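YueI protein (Bacillus subtilis, PDB 2OHW) is of unknown function and belongs to the DUF1694 family, folding as a single chain around a mixed four-stranded sheet flanked by helices. Local coordinates at residues V38-Y52 and L118-V130. Sequence-based numbering, arbitrary orientation.
Sequences VLALTKGQVLRSKPY and LIYIQDDIYNRSV
Gln45 of helix 43-46 reaches across to Ile121 and Asp123, just ahead of helix 124-129. Its CB leads to CG anti to the carbonyl carbon (chi1 -67°), and CG rests on CG2 of Ile125. The chain then runs on extended, bringing CD and OE1 to the edge of the Tyr126 ring. OE1 turns back to its own segment and takes the N-H of Thr42 on a lone pair; Thr42 OG1 in turn accepts from Gln45 N, closing a capping box. Gln45 NE2, at the tip, crosses the contact twice: to Ile121 O (2.9 Å), close to the amide plane, and to Asp123 OD1 (3.1 Å), which it meets from above the carboxylate plane. Tyr126 N comes to OD1 from the other face, the N-cap bond of helix 124-129. The second oxygen, Asp123 OD2, offers its syn lone pair to Tyr52 OH at 2.6 Å, lying near the ring plane. Arg48 CZ sits over the centre of that ring, while CD of Arg48 packs on Ile125 CD1.

Farther along helix 124-129, Ser129 OG receives a hydrogen bond from Thr42 OG1 (2.7 Å), and Gly44 CA comes to 3.9 Å from Ser129 CB. Toward the strand, Ile121 CD1 touches both Leu41 CD2, at a tight 3.3 Å, and the Tyr52 ring, the two roughly at a right angle as seen from the methyl. Ala40 N binds Ile119 O (2.8 Å) along the outermost strand, whose other side pairs with strand 104-110. A water joins Ala40 O, Gln45 OE1 and Ile121 N.

The capping box of helix 43-46 (Thr42 and Gln45) is thus tied, through Gln45 NE2, to Asp123, the N-cap of helix 124-129. With three protein donors on its carboxylate and Arg48 nearby, Asp123 probably stays ionised.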
loop_
_atom_site.group_PDB
_atom_site.type_symbol
_atom_site.label_atom_id
_atom_site.label_comp_id
_atom_site.label_asym_id
_atom_site.label_seq_id
_atom_site.Cartn_x
_atom_site.Cartn_y
_atom_site.Cartn_z
ATOM N N VAL A 38 5.047 2.100 5.126
ATOM C CA VAL A 38 5.882 3.142 4.555
ATOM C C VAL A 38 5.141 3.890 3.440
ATOM O O VAL A 38 5.251 5.107 3.331
ATOM C CB VAL A 38 7.201 2.529 4.000
ATOM C CG1 VAL A 38 8.015 3.558 3.250
ATOM C CG2 VAL A 38 8.027 1.933 5.147
ATOM N N LEU A 39 4.377 3.169 2.621
ATOM C CA LEU A 39 3.633 3.787 1.526
ATOM C C LEU A 39 2.542 2.823 1.101
ATOM O O LEU A 39 2.726 1.602 1.131
ATOM C CB LEU A 39 4.552 4.095 0.345
ATOM C CG LEU A 39 4.049 5.057 -0.752
ATOM C CD1 LEU A 39 4.178 6.520 -0.290
ATOM C CD2 LEU A 39 4.907 4.847 -1.975
ATOM N N ALA A 40 1.399 3.369 0.701
ATOM C CA ALA A 40 0.311 2.557 0.181
ATOM C C ALA A 40 -0.248 3.223 -1.066
ATOM O O ALA A 40 -0.346 4.457 -1.120
ATOM C CB ALA A 40 -0.759 2.396 1.233
ATOM N N LEU A 41 -0.594 2.414 -2.070
ATOM C CA LEU A 41 -1.227 2.897 -3.309
ATOM C C LEU A 41 -2.583 2.231 -3.437
ATOM O O LEU A 41 -2.715 1.028 -3.109
ATOM C CB LEU A 41 -0.401 2.481 -4.511
ATOM C CG LEU A 41 0.952 3.154 -4.741
ATOM C CD1 LEU A 41 1.583 2.550 -5.997
ATOM C CD2 LEU A 41 0.868 4.639 -4.861
ATOM N N THR A 42 -3.594 2.969 -3.908
ATOM C CA THR A 42 -4.887 2.342 -4.175
ATOM C C THR A 42 -4.774 1.442 -5.406
ATOM O O THR A 42 -3.840 1.579 -6.220
ATOM C CB THR A 42 -6.002 3.368 -4.461
ATOM O OG1 THR A 42 -5.739 4.033 -5.705
ATOM C CG2 THR A 42 -6.128 4.374 -3.326
ATOM N N LYS A 43 -5.738 0.532 -5.557
ATOM C CA LYS A 43 -5.810 -0.266 -6.790
ATOM C C LYS A 43 -5.853 0.643 -8.021
ATOM O O LYS A 43 -5.178 0.380 -9.015
ATOM C CB LYS A 43 -6.994 -1.231 -6.751
ATOM C CG LYS A 43 -6.795 -2.394 -5.791
ATOM C CD LYS A 43 -8.075 -3.231 -5.623
ATOM C CE LYS A 43 -8.575 -3.732 -6.962
ATOM N NZ LYS A 43 -7.601 -4.677 -7.555
ATOM N N GLY A 44 -6.613 1.732 -7.937
ATOM C CA GLY A 44 -6.697 2.660 -9.060
ATOM C C GLY A 44 -5.352 3.264 -9.432
ATOM O O GLY A 44 -5.036 3.403 -10.602
ATOM N N GLN A 45 -4.556 3.628 -8.423
ATOM C CA GLN A 45 -3.201 4.119 -8.682
ATOM C C GLN A 45 -2.314 3.034 -9.282
ATOM O O GLN A 45 -1.528 3.293 -10.205
ATOM C CB GLN A 45 -2.601 4.693 -7.391
ATOM C CG GLN A 45 -3.312 5.957 -6.936
ATOM C CD GLN A 45 -2.749 6.478 -5.622
ATOM O OE1 GLN A 45 -2.643 5.738 -4.648
ATOM N NE2 GLN A 45 -2.386 7.769 -5.593
ATOM N N VAL A 46 -2.400 1.808 -8.771
ATOM C CA VAL A 46 -1.555 0.748 -9.349
ATOM C C VAL A 46 -1.903 0.533 -10.835
ATOM O O VAL A 46 -1.030 0.193 -11.649
ATOM C CB VAL A 46 -1.655 -0.560 -8.540
ATOM C CG1 VAL A 46 -0.917 -1.708 -9.239
ATOM C CG2 VAL A 46 -1.072 -0.334 -7.159
ATOM N N LEU A 47 -3.173 0.735 -11.175
ATOM C CA LEU A 47 -3.637 0.532 -12.556
ATOM C C LEU A 47 -3.207 1.638 -13.514
ATOM O O LEU A 47 -3.395 1.506 -14.732
ATOM C CB LEU A 47 -5.157 0.354 -12.584
ATOM C CG LEU A 47 -5.705 -0.942 -11.963
ATOM C CD1 LEU A 47 -7.208 -0.855 -11.679
ATOM C CD2 LEU A 47 -5.364 -2.182 -12.785
ATOM N N ARG A 48 -2.618 2.715 -12.996
ATOM C CA ARG A 48 -2.107 3.793 -13.849
ATOM C C ARG A 48 -0.977 3.251 -14.730
ATOM O O ARG A 48 -0.102 2.521 -14.250
ATOM C CB ARG A 48 -1.628 4.980 -13.008
ATOM C CG ARG A 48 -1.326 6.235 -13.822
ATOM C CD ARG A 48 -0.706 7.332 -12.962
ATOM N NE ARG A 48 0.738 7.188 -12.800
ATOM C CZ ARG A 48 1.545 8.150 -12.361
ATOM N NH1 ARG A 48 1.058 9.339 -12.034
ATOM N NH2 ARG A 48 2.851 7.931 -12.256
ATOM N N SER A 49 -1.019 3.596 -16.016
ATOM C CA SER A 49 -0.063 3.077 -16.998
ATOM C C SER A 49 1.394 3.302 -16.591
ATOM O O SER A 49 2.198 2.364 -16.582
ATOM C CB SER A 49 -0.342 3.680 -18.381
ATOM O OG SER A 49 -1.692 3.454 -18.751
ATOM N N LYS A 50 1.722 4.540 -16.231
ATOM C CA LYS A 50 3.049 4.857 -15.725
ATOM C C LYS A 50 3.164 4.573 -14.223
ATOM O O LYS A 50 2.368 5.092 -13.436
ATOM C CB LYS A 50 3.403 6.317 -16.015
ATOM C CG LYS A 50 4.899 6.606 -15.960
ATOM C CD LYS A 50 5.640 5.955 -17.125
ATOM C CE LYS A 50 7.142 5.966 -16.907
ATOM N NZ LYS A 50 7.821 4.926 -17.739
ATOM N N PRO A 51 4.160 3.758 -13.818
ATOM C CA PRO A 51 4.330 3.478 -12.390
ATOM C C PRO A 51 4.745 4.721 -11.610
ATOM O O PRO A 51 5.367 5.633 -12.166
ATOM C CB PRO A 51 5.441 2.422 -12.358
ATOM C CG PRO A 51 6.172 2.596 -13.629
ATOM C CD PRO A 51 5.155 3.034 -14.638
ATOM N N TYR A 52 4.394 4.761 -10.330
ATOM C CA TYR A 52 4.702 5.923 -9.514
ATOM C C TYR A 52 6.172 5.964 -9.082
ATOM O O TYR A 52 6.668 5.067 -8.375
ATOM C CB TYR A 52 3.789 5.971 -8.284
ATOM C CG TYR A 52 2.382 6.473 -8.557
ATOM C CD1 TYR A 52 2.020 7.785 -8.275
ATOM C CD2 TYR A 52 1.413 5.623 -9.080
ATOM C CE1 TYR A 52 0.711 8.232 -8.525
ATOM C CE2 TYR A 52 0.125 6.046 -9.315
ATOM C CZ TYR A 52 -0.217 7.352 -9.045
ATOM O OH TYR A 52 -1.513 7.759 -9.301
ATOM N N LEU A 118 2.766 10.323 6.881
ATOM C CA LEU A 118 2.341 10.465 5.488
ATOM C C LEU A 118 2.715 9.227 4.701
ATOM O O LEU A 118 3.906 8.963 4.485
ATOM C CB LEU A 118 3.020 11.684 4.852
ATOM C CG LEU A 118 2.716 11.981 3.388
ATOM C CD1 LEU A 118 1.236 12.268 3.188
ATOM C CD2 LEU A 118 3.545 13.161 2.935
ATOM N N ILE A 119 1.704 8.477 4.259
ATOM C CA ILE A 119 1.932 7.197 3.584
ATOM C C ILE A 119 1.184 7.065 2.261
ATOM O O ILE A 119 1.027 5.951 1.735
ATOM C CB ILE A 119 1.524 6.009 4.465
ATOM C CG1 ILE A 119 0.046 6.125 4.854
ATOM C CG2 ILE A 119 2.447 5.868 5.683
ATOM C CD1 ILE A 119 -0.540 4.790 5.243
ATOM N N TYR A 120 0.673 8.169 1.740
ATOM C CA TYR A 120 -0.065 8.112 0.477
ATOM C C TYR A 120 0.416 9.170 -0.497
ATOM O O TYR A 120 1.077 10.148 -0.091
ATOM C CB TYR A 120 -1.583 8.225 0.695
ATOM C CG TYR A 120 -2.149 9.622 0.850
ATOM C CD1 TYR A 120 -3.111 10.084 -0.037
ATOM C CD2 TYR A 120 -1.760 10.462 1.889
ATOM C CE1 TYR A 120 -3.654 11.357 0.087
ATOM C CE2 TYR A 120 -2.284 11.757 2.004
ATOM C CZ TYR A 120 -3.242 12.178 1.110
ATOM O OH TYR A 120 -3.792 13.440 1.236
ATOM N N ILE A 121 0.056 8.974 -1.772
ATOM C CA ILE A 121 0.347 9.897 -2.857
ATOM C C ILE A 121 -0.936 10.621 -3.238
ATOM O O ILE A 121 -1.852 10.035 -3.815
ATOM C CB ILE A 121 0.928 9.148 -4.102
ATOM C CG1 ILE A 121 2.137 8.300 -3.707
ATOM C CG2 ILE A 121 1.237 10.145 -5.237
ATOM C CD1 ILE A 121 2.647 7.369 -4.796
ATOM N N GLN A 122 -1.023 11.885 -2.839
ATOM C CA GLN A 122 -2.206 12.660 -3.110
ATOM C C GLN A 122 -2.219 13.100 -4.560
ATOM O O GLN A 122 -1.438 13.967 -4.974
ATOM C CB GLN A 122 -2.220 13.888 -2.206
ATOM C CG GLN A 122 -3.467 14.736 -2.360
ATOM C CD GLN A 122 -3.342 16.022 -1.599
ATOM O OE1 GLN A 122 -2.347 16.745 -1.729
ATOM N NE2 GLN A 122 -4.343 16.323 -0.792
ATOM N N ASP A 123 -3.128 12.519 -5.329
ATOM C CA ASP A 123 -3.365 12.958 -6.703
ATOM C C ASP A 123 -4.825 12.716 -7.080
ATOM O O ASP A 123 -5.592 12.170 -6.276
ATOM C CB ASP A 123 -2.336 12.336 -7.694
ATOM C CG ASP A 123 -2.504 10.824 -7.912
ATOM O OD1 ASP A 123 -3.338 10.180 -7.252
ATOM O OD2 ASP A 123 -1.795 10.270 -8.792
ATOM N N ASP A 124 -5.229 13.115 -8.284
ATOM C CA ASP A 124 -6.623 12.922 -8.695
ATOM C C ASP A 124 -7.072 11.454 -8.733
ATOM O O ASP A 124 -8.236 11.145 -8.451
ATOM C CB ASP A 124 -6.891 13.593 -10.057
ATOM C CG ASP A 124 -6.062 13.001 -11.190
ATOM O OD1 ASP A 124 -5.047 12.308 -10.931
ATOM O OD2 ASP A 124 -6.431 13.240 -12.371
ATOM N N ILE A 125 -6.158 10.547 -9.081
ATOM C CA ILE A 125 -6.478 9.126 -9.066
ATOM C C ILE A 125 -6.773 8.626 -7.645
ATOM O O ILE A 125 -7.723 7.864 -7.431
ATOM C CB ILE A 125 -5.374 8.276 -9.726
ATOM C CG1 ILE A 125 -5.132 8.761 -11.153
ATOM C CG2 ILE A 125 -5.780 6.806 -9.737
ATOM C CD1 ILE A 125 -4.046 8.010 -11.896
ATOM N N TYR A 126 -5.993 9.074 -6.662
ATOM C CA TYR A 126 -6.282 8.710 -5.274
ATOM C C TYR A 126 -7.694 9.118 -4.891
ATOM O O TYR A 126 -8.467 8.310 -4.366
ATOM C CB TYR A 126 -5.303 9.364 -4.296
ATOM C CG TYR A 126 -5.488 8.851 -2.886
ATOM C CD1 TYR A 126 -4.840 7.701 -2.469
ATOM C CD2 TYR A 126 -6.347 9.495 -1.981
ATOM C CE1 TYR A 126 -5.005 7.190 -1.185
ATOM C CE2 TYR A 126 -6.524 8.997 -0.697
ATOM C CZ TYR A 126 -5.850 7.848 -0.310
ATOM O OH TYR A 126 -6.006 7.322 0.948
ATOM N N ASN A 127 -8.015 10.379 -5.165
ATOM C CA ASN A 127 -9.291 10.949 -4.749
ATOM C C ASN A 127 -10.457 10.226 -5.403
ATOM O O ASN A 127 -11.502 10.062 -4.792
ATOM C CB ASN A 127 -9.338 12.438 -5.088
ATOM C CG ASN A 127 -8.344 13.247 -4.284
ATOM O OD1 ASN A 127 -7.943 12.857 -3.179
ATOM N ND2 ASN A 127 -7.940 14.391 -4.827
ATOM N N ARG A 128 -10.263 9.767 -6.634
ATOM C CA ARG A 128 -11.357 9.146 -7.378
ATOM C C ARG A 128 -11.477 7.653 -7.090
ATOM O O ARG A 128 -12.558 7.074 -7.217
ATOM C CB ARG A 128 -11.203 9.396 -8.880
ATOM C CG ARG A 128 -11.237 10.874 -9.270
ATOM C CD ARG A 128 -11.534 11.075 -10.748
ATOM N NE ARG A 128 -10.876 12.271 -11.278
ATOM C CZ ARG A 128 -9.914 12.253 -12.198
ATOM N NH1 ARG A 128 -9.505 11.101 -12.717
ATOM N NH2 ARG A 128 -9.367 13.391 -12.611
ATOM N N SER A 129 -10.376 7.027 -6.679
ATOM C CA SER A 129 -10.343 5.577 -6.517
ATOM C C SER A 129 -10.442 5.043 -5.092
ATOM O O SER A 129 -10.821 3.895 -4.893
ATOM C CB SER A 129 -9.067 5.030 -7.165
ATOM O OG SER A 129 -7.918 5.455 -6.445
ATOM N N VAL A 130 -10.089 5.844 -4.088
ATOM C CA VAL A 130 -9.906 5.270 -2.754
ATOM C C VAL A 130 -11.190 4.704 -2.117
ATOM O O VAL A 130 -11.136 3.767 -1.310
ATOM C CB VAL A 130 -9.133 6.227 -1.791
ATOM C CG1 VAL A 130 -9.999 7.403 -1.351
ATOM C CG2 VAL A 130 -8.588 5.463 -0.600
HETATM O O HOH W 1 6.220 7.808 3.467
HETATM O O HOH W 2 -1.378 6.580 -2.391
HETATM O O HOH W 3 -8.944 1.640 -5.982
HETATM O O HOH W 4 -1.404 11.095 -12.105
#